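Local coordinates for acyl-CoA N-acyltransferases (NAT) superfamily protein (Arabidopsis thaliana, PDB 6TH0) that binds acetyl-CoA through its GNAT acetyltransferase domain and probably transfers the acetyl group to the N-terminal methionine of transmembrane proteins and to protein lysines, at residues Leu16-Leu19 / Glu20-Arg24; Phe35-Asn38 / Val39-Gly42; Ile71-Ala74 / Lys75-Glu78; Leu115-Glu118 / Val119-Ser123. All blocks are in the same frame, centred on the assembly; numbering follows the deposited sequence.

Contact 1: Leu16-Leu19 / Glu20-Arg24; sequences LERL and EQIHR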
ATOM      1  N   LEU A  16      13.832   8.809  -5.099  1.00 50.09           N
ATOM      2  CA  LEU A  16      13.106   8.769  -6.367  1.00 47.95           C
ATOM      3  C   LEU A  16      13.640   7.687  -7.309  1.00 42.30           C
ATOM      4  O   LEU A  16      12.876   6.847  -7.789  1.00 44.26           O
ATOM      5  CB  LEU A  16      13.152  10.138  -7.041  1.00 52.46           C
ATOM      6  CG  LEU A  16      12.431  10.167  -8.387  1.00 48.29           C
ATOM      7  CD1 LEU A  16      10.953   9.897  -8.198  1.00 46.53           C
ATOM      8  CD2 LEU A  16      12.644  11.496  -9.084  1.00 56.74           C
ATOM      9  N   GLU A  17      14.937   7.730  -7.619  1.00 43.47           N
ATOM     10  CA  GLU A  17      15.518   6.771  -8.563  1.00 50.89           C
ATOM     11  C   GLU A  17      15.309   5.338  -8.098  1.00 46.45           C
ATOM     12  O   GLU A  17      14.829   4.488  -8.858  1.00 48.02           O
ATOM     13  CB  GLU A  17      17.008   7.047  -8.755  1.00 60.57           C
ATOM     14  CG  GLU A  17      17.615   6.328  -9.947  1.00 86.41           C
ATOM     15  CD  GLU A  17      19.133   6.409  -9.963  1.00106.67           C
ATOM     16  OE1 GLU A  17      19.682   7.394  -9.420  1.00114.27           O
ATOM     17  OE2 GLU A  17      19.774   5.484 -10.508  1.00111.55           O
ATOM     18  N   ARG A  18      15.661   5.051  -6.846  1.00 45.43           N
ATOM     19  CA  ARG A  18      15.503   3.692  -6.335  1.00 43.41           C
ATOM     20  C   ARG A  18      14.039   3.268  -6.332  1.00 43.27           C
ATOM     21  O   ARG A  18      13.712   2.140  -6.714  1.00 40.78           O
ATOM     22  CB  ARG A  18      16.104   3.589  -4.933  1.00 46.59           C
ATOM     23  CG  ARG A  18      15.759   2.302  -4.188  1.00 47.27           C
ATOM     24  CD  ARG A  18      16.470   1.093  -4.794  1.00 48.50           C
ATOM     25  NE  ARG A  18      16.452  -0.019  -3.848  1.00 47.58           N
ATOM     26  CZ  ARG A  18      16.837  -1.260  -4.142  1.00 54.11           C
ATOM     27  NH1 ARG A  18      17.272  -1.544  -5.361  1.00 47.88           N
ATOM     28  NH2 ARG A  18      16.798  -2.206  -3.217  1.00 55.23           N
ATOM     29  N   LEU A  19      13.141   4.164  -5.920  1.00 39.10           N
ATOM     30  CA  LEU A  19      11.722   3.840  -5.875  1.00 36.39           C
ATOM     31  C   LEU A  19      11.195   3.466  -7.250  1.00 32.52           C
ATOM     32  O   LEU A  19      10.468   2.469  -7.395  1.00 38.18           O
ATOM     33  CB  LEU A  19      10.924   5.025  -5.312  1.00 37.41           C
ATOM     34  CG  LEU A  19       9.457   4.755  -4.966  1.00 36.70           C
ATOM     35  CD1 LEU A  19       9.265   3.761  -3.819  1.00 36.77           C
ATOM     36  CD2 LEU A  19       8.717   6.079  -4.711  1.00 43.60           C
ATOM     37  N   GLU A  20      11.535   4.257  -8.269  1.00 35.36           N
ATOM     38  CA  GLU A  20      11.055   3.947  -9.608  1.00 36.34           C
ATOM     39  C   GLU A  20      11.615   2.613 -10.061  1.00 36.48           C
ATOM     40  O   GLU A  20      10.892   1.772 -10.602  1.00 37.32           O
ATOM     41  CB  GLU A  20      11.458   5.023 -10.610  1.00 40.03           C
ATOM     42  CG  GLU A  20      10.692   6.329 -10.537  1.00 56.01           C
ATOM     43  CD  GLU A  20      11.165   7.301 -11.603  1.00 76.65           C
ATOM     44  OE1 GLU A  20      12.384   7.580 -11.653  1.00 82.71           O
ATOM     45  OE2 GLU A  20      10.327   7.767 -12.405  1.00 84.24           O
ATOM     46  N   GLN A  21      12.895   2.395  -9.792  1.00 38.15           N
ATOM     47  CA  GLN A  21      13.573   1.194 -10.272  1.00 37.27           C
ATOM     48  C   GLN A  21      12.987  -0.067  -9.642  1.00 35.72           C
ATOM     49  O   GLN A  21      12.710  -1.047 -10.342  1.00 40.72           O
ATOM     50  CB  GLN A  21      15.064   1.341  -9.978  1.00 42.19           C
ATOM     51  CG  GLN A  21      15.906   0.098 -10.119  1.00 47.98           C
ATOM     52  CD  GLN A  21      16.876  -0.030  -8.960  1.00 55.27           C
ATOM     53  OE1 GLN A  21      16.589  -0.706  -7.971  1.00 60.78           O
ATOM     54  NE2 GLN A  21      18.019   0.639  -9.063  1.00 64.55           N
ATOM     55  N   ILE A  22      12.785  -0.060  -8.322  1.00 38.67           N
ATOM     56  CA  ILE A  22      12.242  -1.231  -7.637  1.00 38.00           C
ATOM     57  C   ILE A  22      10.806  -1.506  -8.079  1.00 35.14           C
ATOM     58  O   ILE A  22      10.405  -2.668  -8.218  1.00 36.24           O
ATOM     59  CB  ILE A  22      12.364  -1.074  -6.111  1.00 40.97           C
ATOM     60  CG1 ILE A  22      12.167  -2.440  -5.432  1.00 41.43           C
ATOM     61  CG2 ILE A  22      11.337  -0.054  -5.581  1.00 40.20           C
ATOM     62  CD1 ILE A  22      12.597  -2.465  -3.979  1.00 43.21           C
ATOM     63  N   HIS A  23       9.987  -0.461  -8.271  1.00 37.46           N
ATOM     64  CA  HIS A  23       8.652  -0.704  -8.813  1.00 34.20           C
ATOM     65  C   HIS A  23       8.719  -1.411 -10.166  1.00 34.27           C
ATOM     66  O   HIS A  23       8.000  -2.390 -10.406  1.00 34.25           O
ATOM     67  CB  HIS A  23       7.862   0.597  -8.925  1.00 35.04           C
ATOM     68  CG  HIS A  23       7.191   1.006  -7.647  1.00 37.00           C
ATOM     69  ND1 HIS A  23       7.881   1.517  -6.567  1.00 36.77           N
ATOM     70  CD2 HIS A  23       5.888   0.960  -7.271  1.00 39.22           C
ATOM     71  CE1 HIS A  23       7.032   1.785  -5.589  1.00 41.38           C
ATOM     72  NE2 HIS A  23       5.815   1.457  -5.990  1.00 37.89           N
ATOM     73  N   ARG A  24       9.570  -0.920 -11.064  1.00 33.01           N
ATOM     74  CA  ARG A  24       9.711  -1.552 -12.366  1.00 35.13           C
ATOM     75  C   ARG A  24      10.142  -3.002 -12.214  1.00 37.72           C
ATOM     76  O   ARG A  24       9.687  -3.882 -12.959  1.00 39.15           O
ATOM     77  CB  ARG A  24      10.722  -0.772 -13.210  1.00 45.90           C
ATOM     78  CG  ARG A  24      11.213  -1.505 -14.443  1.00 58.49           C
ATOM     79  CD  ARG A  24      10.097  -1.848 -15.417  1.00 68.22           C
ATOM     80  NE  ARG A  24       9.488  -0.659 -16.005  1.00 75.15           N
ATOM     81  CZ  ARG A  24       8.713  -0.673 -17.084  1.00 80.27           C
ATOM     82  NH1 ARG A  24       8.453  -1.814 -17.703  1.00 80.96           N
ATOM     83  NH2 ARG A  24       8.199   0.458 -17.544  1.00 87.05           N
TER
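Leu-19 O is gripped twice by a single residue one helical turn further on. His-23 N reaches it at 3.1 Å in the ordinary helical bond, and His-23 ND1 donates a second bond of 2.9 Å. The two donors arrive from opposite faces of the carbonyl plane, and the imidazole N-H comes in from above that plane rather than on a lone pair. The ring can fold back in this way because its CG stands beside the backbone N (chi1 -84°), which turns ND1 down to the preceding turn. Leu-19 lies alongside, pointing the same way, and its CD1 rests 3.5 Å from His-23 CE1. The imidazole is thus held by a backbone acceptor and a leucine methyl on the near side, while NE2 is hydrogen-bonded to Thr-99 on the central sheet.

A second polar pair spans three residues. Arg-18 NH1 donates to Gln-21 OE1 at 2.8 Å, bent to 133° at the hydrogen. NH1 lies in the plane of the Gln-21 amide carbonyl, whereas OE1 is tilted out of the guanidinium plane, and the two planar groups stand nearly perpendicular, 85° apart. Ile-22 CD1 sits 4.2 Å above one face of the guanidinium, toward its rim, and Arg-18 NE bonds to Leu-63 O.

These are i to i+3 and i to i+4 pairings within helix 16-26 of the GNAT fold. Leu-19 and Ile-22 pack on Phe-66 of strand 63-73, and alongside, Leu-16 and Glu-20 turn to Phe-36 of helix 33-41.

Contact 2: Phe35-Asn38 / Val39-Gly42; sequences FFQN and VVNG
Val-39 sets its CG2 methyl over a face of the Phe-35 ring, a CH-pi contact one turn apart on helix 33-41 of the GNAT fold. The methyl is 3.8 Å from the ring centroid and 20° off the normal, nearest to Phe-35 CZ at 3.6 Å, so it is displaced a little toward the rim. Phe-35 sends its ring along the helix to that methyl, its CG lying opposite the backbone N about the CA-CB bond (chi1 168°). Without the aromatic face, as with an alanine here, Val-39 CG2 and Ile-45 would probably border a gap and Tyr-31 would lose its stacking partner.

In the next shell Phe-36 positions the ring, for Phe-35 CD2 stands 3.7 Å above the centre of the Phe-36 ring, which itself meets His-23 edge-to-face. Beneath the side chains, Val-39 N bonds to Phe-35 O and fixes the spacing of the pair. Further on, Gln-37 and Asn-41 run side by side, joined by a weak bond between their amides. The helix stops at Gly-42, whose phi is positive (75°), a value that glycine adopts easily. Gly-42 N makes a weak bond to Asn-38 O at 2.9 Å and another backbone bond to Val-39 O at 3.1 Å.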
ATOM      1  N   PHE A  35       3.677   9.540 -11.252  1.00 49.10           N
ATOM      2  CA  PHE A  35       3.246   8.904 -10.015  1.00 47.60           C
ATOM      3  C   PHE A  35       4.359   8.926  -8.975  1.00 51.59           C
ATOM      4  O   PHE A  35       4.116   9.174  -7.792  1.00 44.63           O
ATOM      5  CB  PHE A  35       2.788   7.474 -10.289  1.00 49.42           C
ATOM      6  CG  PHE A  35       2.592   6.664  -9.049  1.00 50.62           C
ATOM      7  CD1 PHE A  35       1.458   6.856  -8.269  1.00 55.02           C
ATOM      8  CD2 PHE A  35       3.505   5.689  -8.682  1.00 46.16           C
ATOM      9  CE1 PHE A  35       1.246   6.109  -7.124  1.00 51.48           C
ATOM     10  CE2 PHE A  35       3.305   4.915  -7.533  1.00 46.37           C
ATOM     11  CZ  PHE A  35       2.163   5.136  -6.748  1.00 46.01           C
ATOM     12  N   PHE A  36       5.592   8.655  -9.392  1.00 47.26           N
ATOM     13  CA  PHE A  36       6.664   8.594  -8.411  1.00 44.51           C
ATOM     14  C   PHE A  36       7.043   9.970  -7.893  1.00 41.51           C
ATOM     15  O   PHE A  36       7.501  10.079  -6.748  1.00 49.52           O
ATOM     16  CB  PHE A  36       7.842   7.832  -9.001  1.00 44.15           C
ATOM     17  CG  PHE A  36       7.491   6.412  -9.300  1.00 45.44           C
ATOM     18  CD1 PHE A  36       7.404   5.483  -8.273  1.00 44.35           C
ATOM     19  CD2 PHE A  36       7.189   6.016 -10.590  1.00 47.86           C
ATOM     20  CE1 PHE A  36       7.038   4.184  -8.526  1.00 44.25           C
ATOM     21  CE2 PHE A  36       6.837   4.703 -10.855  1.00 44.20           C
ATOM     22  CZ  PHE A  36       6.756   3.787  -9.816  1.00 42.48           C
ATOM     23  N   GLN A  37       6.880  11.019  -8.708  1.00 43.23           N
ATOM     24  CA  GLN A  37       7.034  12.375  -8.200  1.00 53.50           C
ATOM     25  C   GLN A  37       5.988  12.658  -7.130  1.00 59.27           C
ATOM     26  O   GLN A  37       6.278  13.291  -6.109  1.00 57.88           O
ATOM     27  CB  GLN A  37       6.912  13.402  -9.335  1.00 58.20           C
ATOM     28  CG  GLN A  37       8.110  13.526 -10.266  1.00 72.74           C
ATOM     29  CD  GLN A  37       9.354  14.056  -9.569  1.00 84.49           C
ATOM     30  OE1 GLN A  37       9.267  14.811  -8.601  1.00 86.38           O
ATOM     31  NE2 GLN A  37      10.520  13.685 -10.082  1.00 89.04           N
ATOM     32  N   ASN A  38       4.744  12.255  -7.388  1.00 57.66           N
ATOM     33  CA  ASN A  38       3.685  12.411  -6.397  1.00 56.62           C
ATOM     34  C   ASN A  38       4.054  11.712  -5.094  1.00 49.37           C
ATOM     35  O   ASN A  38       3.921  12.288  -4.009  1.00 57.54           O
ATOM     36  CB  ASN A  38       2.383  11.859  -6.977  1.00 57.83           C
ATOM     37  CG  ASN A  38       1.172  12.054  -6.066  1.00 63.18           C
ATOM     38  OD1 ASN A  38       1.243  12.637  -4.968  1.00 61.36           O
ATOM     39  ND2 ASN A  38       0.021  11.618  -6.569  1.00 55.63           N
ATOM     40  N   VAL A  39       4.580  10.496  -5.184  1.00 47.01           N
ATOM     41  CA  VAL A  39       4.902   9.728  -3.982  1.00 46.51           C
ATOM     42  C   VAL A  39       5.949  10.464  -3.150  1.00 51.91           C
ATOM     43  O   VAL A  39       5.748  10.722  -1.959  1.00 51.35           O
ATOM     44  CB  VAL A  39       5.386   8.315  -4.356  1.00 44.12           C
ATOM     45  CG1 VAL A  39       5.946   7.599  -3.136  1.00 42.94           C
ATOM     46  CG2 VAL A  39       4.265   7.484  -4.978  1.00 46.28           C
ATOM     47  N   VAL A  40       7.078  10.831  -3.770  1.00 51.00           N
ATOM     48  CA  VAL A  40       8.186  11.398  -3.002  1.00 50.38           C
ATOM     49  C   VAL A  40       7.882  12.812  -2.525  1.00 56.93           C
ATOM     50  O   VAL A  40       8.496  13.285  -1.560  1.00 69.75           O
ATOM     51  CB  VAL A  40       9.479  11.372  -3.836  1.00 53.50           C
ATOM     52  CG1 VAL A  40       9.762   9.934  -4.302  1.00 48.99           C
ATOM     53  CG2 VAL A  40       9.387  12.359  -5.017  1.00 54.25           C
ATOM     54  N   ASN A  41       6.971  13.511  -3.192  1.00 62.89           N
ATOM     55  CA  ASN A  41       6.544  14.844  -2.785  1.00 68.08           C
ATOM     56  C   ASN A  41       5.407  14.822  -1.771  1.00 67.70           C
ATOM     57  O   ASN A  41       5.106  15.864  -1.175  1.00 66.89           O
ATOM     58  CB  ASN A  41       6.147  15.659  -4.015  1.00 68.35           C
ATOM     59  CG  ASN A  41       7.341  15.974  -4.894  1.00 78.40           C
ATOM     60  OD1 ASN A  41       8.434  16.232  -4.393  1.00 72.89           O
ATOM     61  ND2 ASN A  41       7.144  15.941  -6.208  1.00 87.24           N
ATOM     62  N   GLY A  42       4.792  13.663  -1.550  1.00 59.58           N
ATOM     63  CA  GLY A  42       3.786  13.516  -0.499  1.00 64.76           C
ATOM     64  C   GLY A  42       2.458  14.155  -0.860  1.00 74.31           C
ATOM     65  O   GLY A  42       1.894  13.897  -1.930  1.00 79.44           O
TER

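Contact 3: Ile71-Ala74 / Lys75-Glu78; sequences IVLA and KESE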
ATOM      1  N   ILE A  71      -5.120   8.979   0.027  1.00 48.06           N
ATOM      2  CA  ILE A  71      -6.286   9.280   0.835  1.00 52.29           C
ATOM      3  C   ILE A  71      -7.481   9.440  -0.092  1.00 57.51           C
ATOM      4  O   ILE A  71      -7.391  10.097  -1.139  1.00 54.89           O
ATOM      5  CB  ILE A  71      -6.019  10.535   1.673  1.00 59.73           C
ATOM      6  CG1 ILE A  71      -4.730  10.329   2.477  1.00 61.40           C
ATOM      7  CG2 ILE A  71      -7.180  10.791   2.610  1.00 63.69           C
ATOM      8  CD1 ILE A  71      -4.810   9.222   3.505  1.00 56.74           C
ATOM      9  N   VAL A  72      -8.614   8.864   0.313  1.00 56.39           N
ATOM     10  CA  VAL A  72      -9.827   8.777  -0.491  1.00 49.03           C
ATOM     11  C   VAL A  72     -11.003   9.240   0.360  1.00 50.78           C
ATOM     12  O   VAL A  72     -11.163   8.774   1.493  1.00 54.44           O
ATOM     13  CB  VAL A  72     -10.058   7.322  -0.956  1.00 52.05           C
ATOM     14  CG1 VAL A  72     -11.249   7.217  -1.878  1.00 53.66           C
ATOM     15  CG2 VAL A  72      -8.796   6.766  -1.632  1.00 60.33           C
ATOM     16  N   LEU A  73     -11.829  10.138  -0.171  1.00 54.17           N
ATOM     17  CA  LEU A  73     -13.070  10.461   0.514  1.00 53.49           C
ATOM     18  C   LEU A  73     -13.964   9.227   0.546  1.00 60.78           C
ATOM     19  O   LEU A  73     -14.187   8.582  -0.481  1.00 52.79           O
ATOM     20  CB  LEU A  73     -13.784  11.623  -0.175  1.00 62.47           C
ATOM     21  CG  LEU A  73     -13.168  13.007   0.039  1.00 70.50           C
ATOM     22  CD1 LEU A  73     -13.857  14.037  -0.830  1.00 76.25           C
ATOM     23  CD2 LEU A  73     -13.331  13.391   1.511  1.00 71.62           C
ATOM     24  N   ALA A  74     -14.468   8.890   1.735  1.00 55.26           N
ATOM     25  CA  ALA A  74     -15.200   7.635   1.887  1.00 53.99           C
ATOM     26  C   ALA A  74     -16.334   7.512   0.872  1.00 56.87           C
ATOM     27  O   ALA A  74     -16.532   6.443   0.280  1.00 57.81           O
ATOM     28  CB  ALA A  74     -15.739   7.502   3.311  1.00 50.62           C
ATOM     29  N   LYS A  75     -17.103   8.587   0.671  1.00 57.43           N
ATOM     30  CA  LYS A  75     -18.259   8.495  -0.215  1.00 59.07           C
ATOM     31  C   LYS A  75     -17.882   8.444  -1.688  1.00 63.90           C
ATOM     32  O   LYS A  75     -18.761   8.193  -2.521  1.00 75.99           O
ATOM     33  CB  LYS A  75     -19.239   9.638   0.041  1.00 61.68           C
ATOM     34  CG  LYS A  75     -20.130   9.378   1.247  1.00 71.23           C
ATOM     35  CD  LYS A  75     -21.571   9.818   1.010  1.00 79.56           C
ATOM     36  CE  LYS A  75     -22.491   9.394   2.153  1.00 79.22           C
ATOM     37  NZ  LYS A  75     -23.829  10.064   2.062  1.00 82.55           N
ATOM     38  N   GLU A  76     -16.626   8.702  -2.033  1.00 57.58           N
ATOM     39  CA  GLU A  76     -16.153   8.578  -3.403  1.00 62.23           C
ATOM     40  C   GLU A  76     -15.435   7.260  -3.650  1.00 57.00           C
ATOM     41  O   GLU A  76     -14.911   7.043  -4.754  1.00 61.22           O
ATOM     42  CB  GLU A  76     -15.242   9.764  -3.754  1.00 76.06           C
ATOM     43  CG  GLU A  76     -15.926  11.112  -3.572  1.00 88.78           C
ATOM     44  CD  GLU A  76     -15.071  12.284  -4.020  1.00100.02           C
ATOM     45  OE1 GLU A  76     -15.650  13.335  -4.377  1.00107.37           O
ATOM     46  OE2 GLU A  76     -13.827  12.156  -4.022  1.00 99.91           O
ATOM     47  N   SER A  77     -15.347   6.402  -2.632  1.00 50.92           N
ATOM     48  CA  SER A  77     -14.644   5.136  -2.766  1.00 53.19           C
ATOM     49  C   SER A  77     -15.603   4.068  -3.270  1.00 60.65           C
ATOM     50  O   SER A  77     -16.823   4.173  -3.116  1.00 63.74           O
ATOM     51  CB  SER A  77     -14.049   4.693  -1.426  1.00 55.08           C
ATOM     52  OG  SER A  77     -15.089   4.274  -0.554  1.00 57.60           O
ATOM     53  N   GLU A  78     -15.032   3.009  -3.845  1.00 53.76           N
ATOM     54  CA  GLU A  78     -15.873   1.920  -4.317  1.00 54.16           C
ATOM     55  C   GLU A  78     -16.457   1.071  -3.194  1.00 51.18           C
ATOM     56  O   GLU A  78     -17.319   0.234  -3.473  1.00 56.28           O
ATOM     57  CB  GLU A  78     -15.074   1.019  -5.253  1.00 59.41           C
ATOM     58  CG  GLU A  78     -14.018   0.215  -4.541  1.00 57.38           C
ATOM     59  CD  GLU A  78     -13.008  -0.388  -5.499  1.00 60.43           C
ATOM     60  OE1 GLU A  78     -12.223   0.382  -6.095  1.00 57.93           O
ATOM     61  OE2 GLU A  78     -12.999  -1.631  -5.645  1.00 57.01           O
TER
HETATM   62  O   HOH W   1     -11.163  11.395  -2.979  1.00 54.03           O
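Leu-73 O takes a hydrogen bond from Glu-76 N at 2.9 Å, three residues on, as the extended chain of strand 63-73 gives way at Ala-74 to a short 3-10 turn. The donor stands above the plane of the Leu-73 carbonyl, 53° out of it. The next carbonyl repeats the pattern and is held twice: Ala-74 O accepts from Ser-77 N at 3.1 Å and from Ser-77 OG at 2.7 Å. The hydroxyl is tilted only slightly from the carbonyl plane, whereas the backbone N-H comes from well above it. The hydroxyl owes its bond to a torsion that puts OG between its own nitrogen and carbonyl carbon (chi1 72°), folding it back to the carbonyl that the N-H already holds.

The 3-10 turn opens the loop between the antiparallel neighbours 63-73 and 93-102 of the GNAT sheet. Ala-74 is still paired by backbone bonds with Gly-92, while Lys-75 N finds Glu-91 and Lys-75 makes a cation-pi contact with Tyr-85.

On the solvent side Leu-73 and Glu-76 point the same way, with Leu-73 CD1 lying 3.7 Å from Glu-76 OE2. A water ties the carboxylate to the strand, accepting from Leu-73 N at 3.1 Å and donating to Glu-76 OE2 at 3.0 Å. Toward the sheet, Val-72 CG1 packs on Ser-77 CB at 3.8 Å, close to Tyr-133 of strand 129-137.

Contact 4: Leu115-Glu118 / Val119-Ser123; sequences LINE and VVKYS
The chain of Lys-121 passes the end of the Asn-117 amide: Lys-121 CD stands off the amide plane, beyond the oxygen and nitrogen, 3.5 Å from Asn-117 ND2 and 3.8 Å from Asn-117 OD1. The carboxylate of Glu-118 meets the same lysine at its other end. Lys-121 NZ lies well out of the carboxylate plane, 3.6 Å from Glu-118 OE2 and 4.0 Å from Glu-118 OE1, a long salt bridge that leans to one oxygen. The ring of Tyr-122 leads away from residues 115-118, to Trp-48 of strand 45-52, the two planes about 65° apart.

A bend at chi3 (45°) lets the lysine cross Asn-117 and still deliver its ammonium to Glu-118. Were Asn-117 replaced by an alanine, the amide would be gone from beside Lys-121 CD, and the lysine chain would probably be freer to swing away from Glu-118 OE2.

Asn-117 and Lys-121 lie on the outer side of helix 111-123, the connecting helix of the beta-alpha-beta unit formed with strands 93-102 and 129-137, while Glu-118 and Tyr-122 border strand 45-52. In the GNAT fold this helix follows the coenzyme-binding loop, here with Lys-108, Arg-109 and Gly-110 at acetyl-CoA. Its inner side is apolar: Leu-115 and Ile-116 pack on Leu-100, itself an acetyl-CoA contact, and Val-119 reaches Val-95 and Val-132.

Lys-121 N reaches Asn-117 O at 2.8 Å in a nearly straight bond (169°). In the last turn Ser-123 OG donates to Val-120 O at 2.9 Å.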
ATOM      1  N   LEU A 115       5.260  -3.083   7.082  1.00 44.83           N
ATOM      2  CA  LEU A 115       4.900  -1.946   6.238  1.00 45.51           C
ATOM      3  C   LEU A 115       3.390  -1.718   6.249  1.00 42.23           C
ATOM      4  O   LEU A 115       2.917  -0.586   6.421  1.00 49.04           O
ATOM      5  CB  LEU A 115       5.420  -2.171   4.811  1.00 43.55           C
ATOM      6  CG  LEU A 115       6.929  -1.974   4.605  1.00 44.50           C
ATOM      7  CD1 LEU A 115       7.379  -2.576   3.275  1.00 43.28           C
ATOM      8  CD2 LEU A 115       7.336  -0.496   4.678  1.00 46.57           C
ATOM      9  N   ILE A 116       2.610  -2.786   6.075  1.00 43.13           N
ATOM     10  CA  ILE A 116       1.157  -2.655   6.164  1.00 46.61           C
ATOM     11  C   ILE A 116       0.754  -2.127   7.532  1.00 53.00           C
ATOM     12  O   ILE A 116      -0.112  -1.246   7.649  1.00 51.17           O
ATOM     13  CB  ILE A 116       0.489  -4.005   5.865  1.00 45.00           C
ATOM     14  CG1 ILE A 116       0.780  -4.425   4.424  1.00 39.51           C
ATOM     15  CG2 ILE A 116      -1.001  -3.915   6.104  1.00 47.35           C
ATOM     16  CD1 ILE A 116       0.483  -5.924   4.198  1.00 40.56           C
ATOM     17  N   ASN A 117       1.394  -2.635   8.588  1.00 49.51           N
ATOM     18  CA  ASN A 117       1.098  -2.157   9.933  1.00 50.51           C
ATOM     19  C   ASN A 117       1.247  -0.639  10.024  1.00 54.37           C
ATOM     20  O   ASN A 117       0.431   0.043  10.664  1.00 56.48           O
ATOM     21  CB  ASN A 117       2.019  -2.865  10.930  1.00 52.09           C
ATOM     22  CG  ASN A 117       1.678  -2.553  12.356  1.00 64.98           C
ATOM     23  OD1 ASN A 117       0.511  -2.546  12.733  1.00 70.09           O
ATOM     24  ND2 ASN A 117       2.696  -2.289  13.167  1.00 74.68           N
ATOM     25  N   GLU A 118       2.284  -0.091   9.384  1.00 53.88           N
ATOM     26  CA  GLU A 118       2.464   1.359   9.369  1.00 60.30           C
ATOM     27  C   GLU A 118       1.254   2.059   8.766  1.00 54.46           C
ATOM     28  O   GLU A 118       0.812   3.097   9.271  1.00 58.21           O
ATOM     29  CB  GLU A 118       3.726   1.727   8.587  1.00 62.19           C
ATOM     30  CG  GLU A 118       5.021   1.250   9.228  1.00 68.32           C
ATOM     31  CD  GLU A 118       5.271   1.891  10.576  1.00 77.01           C
ATOM     32  OE1 GLU A 118       4.779   3.013  10.787  1.00 80.78           O
ATOM     33  OE2 GLU A 118       5.941   1.271  11.431  1.00 80.75           O
ATOM     34  N   VAL A 119       0.695   1.501   7.692  1.00 50.82           N
ATOM     35  CA  VAL A 119      -0.453   2.131   7.054  1.00 48.77           C
ATOM     36  C   VAL A 119      -1.678   2.071   7.962  1.00 53.60           C
ATOM     37  O   VAL A 119      -2.413   3.054   8.100  1.00 51.07           O
ATOM     38  CB  VAL A 119      -0.737   1.469   5.695  1.00 44.25           C
ATOM     39  CG1 VAL A 119      -1.944   2.121   5.046  1.00 45.63           C
ATOM     40  CG2 VAL A 119       0.502   1.559   4.770  1.00 43.31           C
ATOM     41  N   VAL A 120      -1.913   0.925   8.600  1.00 48.44           N
ATOM     42  CA  VAL A 120      -3.055   0.794   9.506  1.00 48.14           C
ATOM     43  C   VAL A 120      -2.892   1.714  10.706  1.00 51.64           C
ATOM     44  O   VAL A 120      -3.838   2.394  11.122  1.00 50.92           O
ATOM     45  CB  VAL A 120      -3.214  -0.676   9.942  1.00 44.49           C
ATOM     46  CG1 VAL A 120      -4.337  -0.813  10.978  1.00 48.72           C
ATOM     47  CG2 VAL A 120      -3.435  -1.568   8.737  1.00 44.82           C
ATOM     48  N   LYS A 121      -1.690   1.753  11.279  1.00 55.17           N
ATOM     49  CA  LYS A 121      -1.428   2.652  12.398  1.00 59.30           C
ATOM     50  C   LYS A 121      -1.612   4.108  11.991  1.00 56.89           C
ATOM     51  O   LYS A 121      -2.081   4.930  12.784  1.00 65.90           O
ATOM     52  CB  LYS A 121      -0.018   2.385  12.924  1.00 69.42           C
ATOM     53  CG  LYS A 121       0.038   1.224  13.917  1.00 73.31           C
ATOM     54  CD  LYS A 121       1.456   0.766  14.265  1.00 77.64           C
ATOM     55  CE  LYS A 121       2.429   1.884  14.565  1.00 80.98           C
ATOM     56  NZ  LYS A 121       3.824   1.392  14.307  1.00 76.55           N
ATOM     57  N   TYR A 122      -1.245   4.444  10.753  1.00 60.20           N
ATOM     58  CA  TYR A 122      -1.472   5.794  10.252  1.00 58.29           C
ATOM     59  C   TYR A 122      -2.961   6.096  10.151  1.00 50.59           C
ATOM     60  O   TYR A 122      -3.427   7.138  10.623  1.00 61.11           O
ATOM     61  CB  TYR A 122      -0.789   5.984   8.894  1.00 53.25           C
ATOM     62  CG  TYR A 122      -1.025   7.363   8.309  1.00 56.43           C
ATOM     63  CD1 TYR A 122      -0.301   8.457   8.765  1.00 58.39           C
ATOM     64  CD2 TYR A 122      -1.978   7.576   7.316  1.00 57.01           C
ATOM     65  CE1 TYR A 122      -0.511   9.727   8.251  1.00 65.09           C
ATOM     66  CE2 TYR A 122      -2.194   8.852   6.794  1.00 60.84           C
ATOM     67  CZ  TYR A 122      -1.456   9.914   7.267  1.00 62.75           C
ATOM     68  OH  TYR A 122      -1.652  11.174   6.758  1.00 72.02           O
ATOM     69  N   SER A 123      -3.728   5.188   9.539  1.00 53.17           N
ATOM     70  CA  SER A 123      -5.153   5.426   9.326  1.00 53.22           C
ATOM     71  C   SER A 123      -5.906   5.559  10.641  1.00 60.62           C
ATOM     72  O   SER A 123      -6.917   6.268  10.712  1.00 63.26           O
ATOM     73  CB  SER A 123      -5.764   4.306   8.489  1.00 64.78           C
ATOM     74  OG  SER A 123      -5.949   3.136   9.269  1.00 72.46           O
TER

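How the contacts relate
Contacts 1 and 2 belong to successive helices that pack on each other, Leu-19 CD2 meeting Val-39 CG1 at 3.5 Å and His-23 CG meeting Phe-36 CE1 at 3.3 Å. Contact 4 lies nearest the centre of the chain, on a helix with one buried apolar side; contact 3, at a strand end away from the coenzyme, has the largest share of exposed residues of the four, though Ala-74 and Ser-77 are buried. The chemistry follows place. Facing the sheet, contact 1 uses an imidazole to hold a carbonyl, and contact 2 uses aromatic faces. Contact 4 keeps its charged pair on the outside, whereas contact 3 relies on backbone bonds, a hydroxyl and a water. Contacts 3 and 4 just touch, through Ile-71 and Tyr-122.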